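Local coordinates for neisseria adhesin A (Neisseria meningitidis, PDB 4CJD), which probably adheres to human epithelial cells as a trimeric surface adhesin and induces uptake of the bacterium by them, at residues Y37-N41 and G42-G46. Residues are numbered along the deposited sequence; the frame is centred on the assembly and turned at random.
Sequences YDIEN and GQPKG. Unlike the reference sequence in segment 37-41: Glu-40 (reference Asn). Unlike the reference sequence in segment 42-46: Gln-43 (reference Lys), Pro-44 (reference Ile), Lys-45 (reference Thr), Gly-46 (reference Arg).
Lys-45 turns its CG away from its own N (chi1 -175°), which lays its aliphatic stem beside the acids of the facing strand, while Glu-40, CG anti to its own carbonyl carbon (chi1 -65°) and extended beyond, reaches obliquely across to it. Glu-40 OE1 lies 3.6 Å from Lys-45 CG, and Asp-38 OD1 3.5 Å from Lys-45 CB. The acids also crowd each other, Glu-40 OE2 3.0 Å from Asp-38 OD1, which probably disfavours both being charged unless they share a proton; Lys-45 NZ, 5.5 Å from Glu-40 OE1, makes no salt bridge but may ease the charge. On the other face, branched Ile-39 rests CG2 on Gly-42 CA at 3.7 Å, and its CD1 reaches Pro-44 CD at 4.2 Å; both residues also pack on Val-18 of helix 9-28. Gly-46, lacking a CB, lets the oblique Tyr-37 ring lie close, CD1 3.6 Å from its CA. Pro-44, having no N-H, suits a non-hydrogen-bonded site; Asp-38 and Lys-45 pair through both backbone N-H groups, as do Glu-40 and Gln-43, with Glu-40 N to Gln-43 O 2.6 Å and nearly straight. Asn-41 and Gly-42, types that tolerate positive phi readily, form the two-residue loop, a type I' turn, of beta hairpin 35-40/43-48 in the NadA head domain.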
loop_
_atom_site.group_PDB
_atom_site.type_symbol
_atom_site.label_atom_id
_atom_site.label_comp_id
_atom_site.label_asym_id
_atom_site.label_seq_id
_atom_site.Cartn_x
_atom_site.Cartn_y
_atom_site.Cartn_z
ATOM N N TYR A 37 0.076 22.137 -37.905
ATOM C CA TYR A 37 0.216 22.029 -39.362
ATOM C C TYR A 37 -0.512 20.811 -39.912
ATOM O O TYR A 37 -0.539 19.748 -39.295
ATOM C CB TYR A 37 1.683 21.916 -39.778
ATOM C CG TYR A 37 2.504 23.165 -39.690
ATOM C CD1 TYR A 37 2.490 24.110 -40.716
ATOM C CD2 TYR A 37 3.324 23.391 -38.599
ATOM C CE1 TYR A 37 3.263 25.273 -40.636
ATOM C CE2 TYR A 37 4.111 24.531 -38.515
ATOM C CZ TYR A 37 4.086 25.455 -39.537
ATOM O OH TYR A 37 4.866 26.578 -39.413
ATOM N N ASP A 38 -1.075 20.979 -41.097
ATOM C CA ASP A 38 -1.546 19.860 -41.893
ATOM C C ASP A 38 -1.201 20.143 -43.341
ATOM O O ASP A 38 -0.521 21.120 -43.650
ATOM C CB ASP A 38 -3.043 19.623 -41.718
ATOM C CG ASP A 38 -3.903 20.744 -42.314
ATOM O OD1 ASP A 38 -3.382 21.824 -42.692
ATOM O OD2 ASP A 38 -5.130 20.533 -42.400
ATOM N N ILE A 39 -1.661 19.265 -44.214
ATOM C CA ILE A 39 -1.395 19.379 -45.625
ATOM C C ILE A 39 -2.708 19.707 -46.306
ATOM O O ILE A 39 -3.716 19.048 -46.042
ATOM C CB ILE A 39 -0.821 18.071 -46.189
ATOM C CG1 ILE A 39 0.636 17.878 -45.753
ATOM C CG2 ILE A 39 -0.961 18.052 -47.703
ATOM C CD1 ILE A 39 1.635 18.701 -46.589
ATOM N N GLU A 40 -2.694 20.732 -47.155
ATOM C CA GLU A 40 -3.870 21.126 -47.921
ATOM C C GLU A 40 -3.447 21.521 -49.336
ATOM O O GLU A 40 -2.520 22.321 -49.517
ATOM C CB GLU A 40 -4.602 22.280 -47.235
ATOM C CG GLU A 40 -5.202 21.913 -45.890
ATOM C CD GLU A 40 -5.677 23.129 -45.114
ATOM O OE1 GLU A 40 -5.794 24.215 -45.737
ATOM O OE2 GLU A 40 -5.925 22.998 -43.889
ATOM N N ASN A 41 -4.115 20.950 -50.336
ATOM C CA ASN A 41 -3.696 21.136 -51.718
ATOM C C ASN A 41 -2.216 20.793 -51.828
ATOM O O ASN A 41 -1.441 21.533 -52.448
ATOM C CB ASN A 41 -3.955 22.574 -52.194
ATOM C CG ASN A 41 -5.370 23.054 -51.890
ATOM O OD1 ASN A 41 -6.276 22.256 -51.634
ATOM N ND2 ASN A 41 -5.565 24.369 -51.927
ATOM N N GLY A 42 -1.817 19.701 -51.166
ATOM C CA GLY A 42 -0.432 19.261 -51.161
ATOM C C GLY A 42 0.571 20.254 -50.587
ATOM O O GLY A 42 1.801 20.049 -50.690
ATOM N N GLN A 43 0.061 21.341 -49.996
ATOM C CA GLN A 43 0.918 22.325 -49.341
ATOM C C GLN A 43 0.724 22.250 -47.821
ATOM O O GLN A 43 -0.382 21.994 -47.341
ATOM C CB GLN A 43 0.627 23.748 -49.853
ATOM C CG GLN A 43 0.922 23.976 -51.353
ATOM C CD GLN A 43 2.219 23.319 -51.796
ATOM O OE1 GLN A 43 3.318 23.698 -51.366
ATOM N NE2 GLN A 43 2.092 22.304 -52.638
ATOM N N PRO A 44 1.802 22.466 -47.059
ATOM C CA PRO A 44 1.669 22.594 -45.601
ATOM C C PRO A 44 0.901 23.862 -45.220
ATOM O O PRO A 44 1.107 24.918 -45.812
ATOM C CB PRO A 44 3.118 22.666 -45.115
ATOM C CG PRO A 44 3.932 22.976 -46.310
ATOM C CD PRO A 44 3.206 22.479 -47.499
ATOM N N LYS A 45 0.007 23.744 -44.248
ATOM C CA LYS A 45 -0.815 24.860 -43.816
ATOM C C LYS A 45 -0.816 24.897 -42.304
ATOM O O LYS A 45 -1.085 23.879 -41.652
ATOM C CB LYS A 45 -2.244 24.734 -44.347
ATOM C CG LYS A 45 -3.144 25.927 -44.039
ATOM C CD LYS A 45 -2.631 27.204 -44.686
ATOM C CE LYS A 45 -3.696 28.303 -44.693
ATOM N NZ LYS A 45 -3.954 28.817 -43.316
ATOM N N GLY A 46 -0.502 26.065 -41.745
ATOM C CA GLY A 46 -0.462 26.213 -40.305
ATOM C C GLY A 46 -1.659 26.977 -39.788
ATOM O O GLY A 46 -2.219 27.786 -40.495
#